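PDB 6YHH: beta-N-acetylglucosaminidase-like protein Glycoside hydrolase family 20, which probably releases terminal N-acetylglucosamine from chitin fragments by hydrolysis, as a family 20 beta-N-acetylhexosaminidase of a chitin-utilising bacterium. Local coordinates for residues G84-Y89 against G224-P229; P307-H312 against G360-G365. All coordinates share one frame; numbering follows the deposited sequence.

Contact 1 of 2, residues G84-Y89 against G224-P229; sequences GKIGLY and GILIVP
I86 lays both of its branches against the backbone of 224-229. The I86 CG2 methyl presses on the main chain where the strand begins, 3.5 Å from L226 CA, closer than carbon atoms usually come, and 3.8 Å from L226 CB. The other branch reaches back along the chain, where I86 CD1 lies 3.7 Å from G224 CA. CG2 stands anti to the backbone N of I86, while CG1 lies beside that N (chi1 -63°), a division that lets one residue straddle the turn from G224 to L226. Farther along the loop, L88 makes a looser touch, its CD2 methyl 4.3 Å from CD2 of L226. G87 passes between these two side chains with its CA near the same L226 methyl; at its backbone angles a side chain would collide with the carbonyl O of I86.

No direct hydrogen bond joins the segments. A water lies between them, 2.8 Å from G224 O, to which it can donate, and takes a weak 3.5 Å bond from G87 N.

Outward from this shell, G224, with positive phi, is the C-prime residue of the Schellman motif that ends helix 210-222, before strand 226-230. L226 is fixed by backbone bonds to N176 and to F178 of strand 177-184, and Y310 touches both L226 and L88. On the loop side, D110 and R40 hold the backbone of G84, and T145 holds that of Y89.

The contact thus sets a loop of the N-terminal domain on the start of a strand in the catalytic TIM barrel. Its chemistry is almost wholly apolar: between these two segments the fit rests mainly on the shape of I86 and L226, with the water a minor polar link.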
ATOM      1  N   GLY A  84     -10.112   1.378  29.956  1.00 16.25           N
ATOM      2  CA  GLY A  84     -10.544   2.514  29.188  1.00 15.63           C
ATOM      3  C   GLY A  84     -11.813   2.194  28.468  1.00 14.66           C
ATOM      4  O   GLY A  84     -12.107   1.011  28.207  1.00 14.38           O
ATOM      5  N   LYS A  85     -12.562   3.233  28.159  1.00 14.92           N
ATOM      6  CA  LYS A  85     -13.765   3.122  27.325  1.00 16.11           C
ATOM      7  C   LYS A  85     -13.575   4.033  26.107  1.00 15.98           C
ATOM      8  O   LYS A  85     -12.948   5.061  26.207  1.00 16.07           O
ATOM      9  CB  LYS A  85     -14.996   3.590  28.103  1.00 18.03           C
ATOM     10  CG  LYS A  85     -15.348   2.828  29.387  1.00 22.36           C
ATOM     11  CD  LYS A  85     -16.702   3.275  29.953  1.00 26.70           C
ATOM     12  CE  LYS A  85     -16.709   4.678  30.527  1.00 30.48           C
ATOM     13  N   ILE A  86     -14.154   3.666  24.987  1.00 14.30           N
ATOM     14  CA  ILE A  86     -14.023   4.471  23.725  1.00 14.42           C
ATOM     15  C   ILE A  86     -15.118   5.541  23.886  1.00 17.89           C
ATOM     16  O   ILE A  86     -16.264   5.190  24.099  1.00 18.80           O
ATOM     17  CB  ILE A  86     -14.236   3.574  22.475  1.00 13.48           C
ATOM     18  CG1 ILE A  86     -13.158   2.469  22.351  1.00 13.07           C
ATOM     19  CG2 ILE A  86     -14.290   4.425  21.212  1.00 13.86           C
ATOM     20  CD1 ILE A  86     -11.719   2.953  22.307  1.00 13.76           C
ATOM     21  N   GLY A  87     -14.799   6.803  23.661  1.00 16.96           N
ATOM     22  CA  GLY A  87     -15.809   7.809  23.786  1.00 21.42           C
ATOM     23  C   GLY A  87     -15.068   9.076  24.121  1.00 19.48           C
ATOM     24  O   GLY A  87     -13.803   9.132  24.140  1.00 21.28           O
ATOM     25  N   LEU A  88     -15.867  10.083  24.458  1.00 15.91           N
ATOM     26  CA  LEU A  88     -15.350  11.364  24.853  1.00 14.16           C
ATOM     27  C   LEU A  88     -15.273  11.449  26.428  1.00 14.20           C
ATOM     28  O   LEU A  88     -15.874  10.602  27.142  1.00 15.12           O
ATOM     29  CB  LEU A  88     -16.357  12.407  24.426  1.00 15.86           C
ATOM     30  CG  LEU A  88     -16.701  12.454  22.955  1.00 14.73           C
ATOM     31  CD1 LEU A  88     -17.617  13.668  22.756  1.00 16.09           C
ATOM     32  CD2 LEU A  88     -15.423  12.542  22.150  1.00 14.86           C
ATOM     33  N   TYR A  89     -14.512  12.419  26.871  1.00 14.10           N
ATOM     34  CA  TYR A  89     -14.254  12.762  28.267  1.00 15.68           C
ATOM     35  C   TYR A  89     -13.527  11.693  29.033  1.00 16.21           C
ATOM     36  O   TYR A  89     -13.591  11.687  30.249  1.00 18.69           O
ATOM     37  CB  TYR A  89     -15.573  13.041  28.994  1.00 16.59           C
ATOM     38  CG  TYR A  89     -16.517  13.954  28.281  1.00 17.53           C
ATOM     39  CD1 TYR A  89     -16.229  15.337  28.226  1.00 19.84           C
ATOM     40  CD2 TYR A  89     -17.740  13.501  27.831  1.00 21.13           C
ATOM     41  CE1 TYR A  89     -17.061  16.206  27.569  1.00 19.93           C
ATOM     42  CE2 TYR A  89     -18.650  14.425  27.158  1.00 19.15           C
ATOM     43  CZ  TYR A  89     -18.272  15.745  27.036  1.00 22.20           C
ATOM     44  OH  TYR A  89     -19.172  16.687  26.463  1.00 22.60           O
ATOM     45  N   GLY A 224      -7.753   2.804  20.530  1.00 10.51           N
ATOM     46  CA  GLY A 224      -8.272   3.884  21.330  1.00  9.67           C
ATOM     47  C   GLY A 224      -9.085   4.973  20.655  1.00 10.09           C
ATOM     48  O   GLY A 224      -9.251   6.091  21.193  1.00 10.75           O
ATOM     49  N   ILE A 225      -9.600   4.621  19.483  1.00  9.46           N
ATOM     50  CA  ILE A 225     -10.296   5.562  18.574  1.00  9.72           C
ATOM     51  C   ILE A 225     -11.808   5.282  18.445  1.00  9.17           C
ATOM     52  O   ILE A 225     -12.237   4.162  18.200  1.00 10.80           O
ATOM     53  CB  ILE A 225      -9.599   5.506  17.199  1.00  9.99           C
ATOM     54  CG1 ILE A 225      -8.099   5.927  17.330  1.00  9.80           C
ATOM     55  CG2 ILE A 225     -10.346   6.361  16.165  1.00 10.32           C
ATOM     56  CD1 ILE A 225      -7.293   5.472  16.136  1.00 11.33           C
ATOM     57  N   LEU A 226     -12.569   6.331  18.603  1.00  9.42           N
ATOM     58  CA  LEU A 226     -14.036   6.395  18.386  1.00  9.60           C
ATOM     59  C   LEU A 226     -14.345   6.617  16.911  1.00  9.35           C
ATOM     60  O   LEU A 226     -13.723   7.482  16.298  1.00  8.99           O
ATOM     61  CB  LEU A 226     -14.574   7.582  19.142  1.00 10.12           C
ATOM     62  CG  LEU A 226     -16.034   7.968  18.937  1.00 10.18           C
ATOM     63  CD1 LEU A 226     -16.947   6.876  19.475  1.00 11.67           C
ATOM     64  CD2 LEU A 226     -16.383   9.273  19.609  1.00 10.81           C
ATOM     65  N   ILE A 227     -15.275   5.854  16.351  1.00  7.97           N
ATOM     66  CA  ILE A 227     -15.760   6.141  15.046  1.00  8.52           C
ATOM     67  C   ILE A 227     -17.092   6.840  15.063  1.00  8.16           C
ATOM     68  O   ILE A 227     -18.069   6.350  15.746  1.00  9.28           O
ATOM     69  CB  ILE A 227     -15.773   4.899  14.136  1.00  8.89           C
ATOM     70  CG1 ILE A 227     -14.359   4.251  14.011  1.00  9.20           C
ATOM     71  CG2 ILE A 227     -16.435   5.199  12.761  1.00  8.21           C
ATOM     72  CD1 ILE A 227     -14.247   3.119  13.020  1.00  9.64           C
ATOM     73  N   VAL A 228     -17.175   7.935  14.315  1.00  9.23           N
ATOM     74  CA  VAL A 228     -18.375   8.713  14.186  1.00  8.89           C
ATOM     75  C   VAL A 228     -18.814   8.579  12.707  1.00  8.77           C
ATOM     76  O   VAL A 228     -18.165   9.145  11.804  1.00  9.10           O
ATOM     77  CB  VAL A 228     -18.180  10.203  14.591  1.00  9.67           C
ATOM     78  CG1 VAL A 228     -19.442  10.960  14.356  1.00  9.67           C
ATOM     79  CG2 VAL A 228     -17.713  10.300  16.044  1.00  9.03           C
ATOM     80  N   PRO A 229     -19.852   7.764  12.435  1.00  8.57           N
ATOM     81  CA  PRO A 229     -20.409   7.668  11.070  1.00  8.03           C
ATOM     82  C   PRO A 229     -21.242   8.848  10.657  1.00  8.23           C
ATOM     83  O   PRO A 229     -21.842   9.526  11.495  1.00  7.95           O
ATOM     84  CB  PRO A 229     -21.300   6.414  11.189  1.00  9.24           C
ATOM     85  CG  PRO A 229     -21.854   6.592  12.588  1.00  9.43           C
ATOM     86  CD  PRO A 229     -20.680   7.019  13.401  1.00  9.55           C
TER
HETATM   87  O   HOH W   1     -11.538   7.175  22.464  1.00 16.88           O

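Contact 2 of 2, residues P307-H312 against G360-G365; sequences PGAYFH and GKQLMG
H312 overlaps the side chain of M364, its CD2 lying 3.6 Å from M364 CG, while the M364 sulfur stands obliquely, 4.7 Å from the centroid of the H312 ring. One ring face looks onto the peptide from M364 to G365. CG of H312 is anti to its own backbone N (chi1 -156°), which carries the imidazole across toward the partner strand, over that peptide. G314 N bonds to ND1 and H381 to NE2, so both ring nitrogens are engaged; an alanine here would probably leave H381 and G314 without these partners and open a gap beside M364.

Beneath the side chains runs a parallel ladder. Q362 N donates to A309 O almost straight (172°), F311 N to Q362 O at 2.9 Å, and M364 N to F311 O. Y310 and Q362 point the same way and lie side by side, ring and amide planes 58° apart, with Y310 CE1 3.6 Å from Q362 OE1. A water links their ends, donating to OE1 and bonding to Y310 OH.

K361 bends at chi2 to bring its NZ within 2.8 Å of G308 O, approaching from above the carbonyl plane; F306 O also accepts from this ammonium group.

These are neighbouring strands of the catalytic TIM barrel, linked by a helical connection that ends in helix 341-358, and the side chain of H312 is about 11 Å from that of E317, the predicted proton donor. F311 and L363 face that helix, meeting L356 and A353 respectively, whereas Y310 and M364 touch I379 on strand 379-382, and H312 stacks on H179 of strand 177-184.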
ATOM      1  N   PRO A 307     -20.898   1.314  17.397  1.00 12.77           N
ATOM      2  CA  PRO A 307     -21.257   1.344  18.810  1.00 13.05           C
ATOM      3  C   PRO A 307     -21.056   2.687  19.512  1.00 13.35           C
ATOM      4  O   PRO A 307     -21.558   2.870  20.621  1.00 12.43           O
ATOM      5  CB  PRO A 307     -20.324   0.303  19.424  1.00 14.18           C
ATOM      6  CG  PRO A 307     -19.104   0.325  18.527  1.00 14.09           C
ATOM      7  CD  PRO A 307     -19.683   0.523  17.138  1.00 13.72           C
ATOM      8  N   GLY A 308     -20.307   3.614  18.882  1.00 11.76           N
ATOM      9  CA  GLY A 308     -20.059   4.913  19.403  1.00 12.91           C
ATOM     10  C   GLY A 308     -21.353   5.663  19.627  1.00 11.97           C
ATOM     11  O   GLY A 308     -22.342   5.426  18.958  1.00 13.34           O
ATOM     12  N   ALA A 309     -21.330   6.573  20.581  1.00 12.45           N
ATOM     13  CA  ALA A 309     -22.553   7.254  20.967  1.00 12.08           C
ATOM     14  C   ALA A 309     -23.050   8.357  20.102  1.00 11.65           C
ATOM     15  O   ALA A 309     -24.114   8.941  20.401  1.00 11.19           O
ATOM     16  CB  ALA A 309     -22.384   7.768  22.396  1.00 14.01           C
ATOM     17  N   TYR A 310     -22.285   8.735  19.035  1.00 11.34           N
ATOM     18  CA  TYR A 310     -22.575   9.902  18.204  1.00 11.15           C
ATOM     19  C   TYR A 310     -22.863   9.459  16.767  1.00 10.66           C
ATOM     20  O   TYR A 310     -22.165   8.607  16.199  1.00 10.68           O
ATOM     21  CB  TYR A 310     -21.400  10.896  18.203  1.00 12.08           C
ATOM     22  CG  TYR A 310     -20.997  11.192  19.614  1.00 12.37           C
ATOM     23  CD1 TYR A 310     -21.719  12.083  20.322  1.00 12.95           C
ATOM     24  CD2 TYR A 310     -20.075  10.441  20.241  1.00 14.09           C
ATOM     25  CE1 TYR A 310     -21.431  12.311  21.665  1.00 15.10           C
ATOM     26  CE2 TYR A 310     -19.769  10.623  21.564  1.00 16.53           C
ATOM     27  CZ  TYR A 310     -20.463  11.586  22.266  1.00 16.22           C
ATOM     28  OH  TYR A 310     -20.194  11.784  23.632  1.00 20.96           O
ATOM     29  N   PHE A 311     -23.877  10.062  16.185  1.00 10.13           N
ATOM     30  CA  PHE A 311     -24.258   9.789  14.810  1.00 10.31           C
ATOM     31  C   PHE A 311     -24.402  11.121  14.087  1.00 10.10           C
ATOM     32  O   PHE A 311     -25.205  11.974  14.496  1.00  9.32           O
ATOM     33  CB  PHE A 311     -25.540   8.912  14.659  1.00 10.76           C
ATOM     34  CG  PHE A 311     -25.638   8.272  13.334  1.00 10.66           C
ATOM     35  CD1 PHE A 311     -25.928   9.012  12.185  1.00 10.39           C
ATOM     36  CD2 PHE A 311     -25.369   6.915  13.243  1.00 11.35           C
ATOM     37  CE1 PHE A 311     -25.964   8.323  10.927  1.00 10.94           C
ATOM     38  CE2 PHE A 311     -25.365   6.257  12.005  1.00 11.30           C
ATOM     39  CZ  PHE A 311     -25.606   6.973  10.858  1.00 11.24           C
ATOM     40  N   HIS A 312     -23.619  11.311  13.026  1.00  8.72           N
ATOM     41  CA  HIS A 312     -23.591  12.557  12.245  1.00  8.59           C
ATOM     42  C   HIS A 312     -24.601  12.424  11.115  1.00  9.41           C
ATOM     43  O   HIS A 312     -24.503  11.546  10.280  1.00  9.09           O
ATOM     44  CB  HIS A 312     -22.140  12.803  11.795  1.00  8.43           C
ATOM     45  CG  HIS A 312     -21.771  14.219  11.483  1.00  8.01           C
ATOM     46  ND1 HIS A 312     -22.447  15.041  10.587  1.00  8.68           N
ATOM     47  CD2 HIS A 312     -20.669  14.914  11.864  1.00  9.80           C
ATOM     48  CE1 HIS A 312     -21.787  16.178  10.475  1.00  9.50           C
ATOM     49  NE2 HIS A 312     -20.717  16.128  11.249  1.00  8.94           N
ATOM     50  N   GLY A 360     -29.659   4.701  20.910  1.00 12.30           N
ATOM     51  CA  GLY A 360     -28.766   5.194  21.916  1.00 13.16           C
ATOM     52  C   GLY A 360     -27.761   6.218  21.448  1.00 12.96           C
ATOM     53  O   GLY A 360     -26.687   6.379  22.034  1.00 13.44           O
ATOM     54  N   LYS A 361     -28.125   6.911  20.370  1.00 12.99           N
ATOM     55  CA  LYS A 361     -27.174   7.878  19.759  1.00 11.80           C
ATOM     56  C   LYS A 361     -27.601   9.287  19.888  1.00 11.65           C
ATOM     57  O   LYS A 361     -28.802   9.639  19.814  1.00 13.38           O
ATOM     58  CB  LYS A 361     -27.001   7.579  18.265  1.00 11.99           C
ATOM     59  CG  LYS A 361     -26.844   6.113  17.935  1.00 12.47           C
ATOM     60  CD  LYS A 361     -25.582   5.530  18.621  1.00 12.40           C
ATOM     61  CE  LYS A 361     -25.400   4.070  18.301  1.00 12.97           C
ATOM     62  NZ  LYS A 361     -24.343   3.412  19.130  1.00 13.40           N
ATOM     63  N   GLN A 362     -26.598  10.100  20.105  1.00 10.61           N
ATOM     64  CA  GLN A 362     -26.730  11.528  20.074  1.00 12.46           C
ATOM     65  C   GLN A 362     -26.460  12.069  18.678  1.00 11.39           C
ATOM     66  O   GLN A 362     -25.685  11.490  17.937  1.00 11.48           O
ATOM     67  CB  GLN A 362     -25.707  12.152  20.994  1.00 12.57           C
ATOM     68  CG  GLN A 362     -26.003  11.912  22.476  1.00 15.36           C
ATOM     69  CD  GLN A 362     -24.816  12.115  23.390  1.00 18.13           C
ATOM     70  OE1 GLN A 362     -24.327  13.240  23.618  1.00 20.90           O
ATOM     71  NE2 GLN A 362     -24.342  11.010  23.964  1.00 18.89           N
ATOM     72  N   LEU A 363     -27.141  13.161  18.339  1.00 11.64           N
ATOM     73  CA  LEU A 363     -27.131  13.702  16.949  1.00 11.18           C
ATOM     74  C   LEU A 363     -26.101  14.762  16.792  1.00 10.17           C
ATOM     75  O   LEU A 363     -25.921  15.618  17.653  1.00 11.55           O
ATOM     76  CB  LEU A 363     -28.540  14.283  16.650  1.00 11.67           C
ATOM     77  CG  LEU A 363     -28.918  14.783  15.244  1.00 12.76           C
ATOM     78  CD1 LEU A 363     -30.380  14.623  15.000  1.00 11.99           C
ATOM     79  CD2 LEU A 363     -28.376  16.202  15.051  1.00 11.73           C
ATOM     80  N   MET A 364     -25.363  14.691  15.681  1.00  9.87           N
ATOM     81  CA  MET A 364     -24.399  15.700  15.289  1.00  9.87           C
ATOM     82  C   MET A 364     -24.700  16.141  13.874  1.00  9.71           C
ATOM     83  O   MET A 364     -25.146  15.354  13.070  1.00  9.13           O
ATOM     84  CB  MET A 364     -23.002  15.061  15.418  1.00  9.35           C
ATOM     85  CG  MET A 364     -21.863  16.037  15.081  1.00 10.09           C
ATOM     86  SD  MET A 364     -20.294  15.388  15.633  1.00 10.37           S
ATOM     87  CE  MET A 364     -19.208  16.735  15.115  1.00 11.04           C
ATOM     88  N   GLY A 365     -24.389  17.374  13.571  1.00  9.27           N
ATOM     89  CA  GLY A 365     -24.532  17.882  12.220  1.00  9.68           C
ATOM     90  C   GLY A 365     -23.693  19.098  11.925  1.00  8.90           C
ATOM     91  O   GLY A 365     -23.259  19.825  12.843  1.00  8.45           O
TER
HETATM   92  O   HOH W   2     -21.937  13.797  24.980  1.00 27.82           O

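In the fold
From the N terminus, the chain first lays down the N-terminal domain, which includes segment 84-89. Contact 1 closes a loop of 134 intervening residues when the chain returns at 224-229, after the first barrel strands and helix 210-222 have been built. Contact 2 opens only afterwards and spans a shorter, largely helical excursion, so the two follow in series and neither nest nor cross. One joins two domains; the other joins neighbouring strands within one. Their centres are 11 Å apart, and they meet directly: P229 O and H312 N form a probable hydrogen bond 2.9 Å long, and L88 packs on Y310. The N-terminal loop is thereby tied through strand 226-230 to strands 310-312 and 362-366.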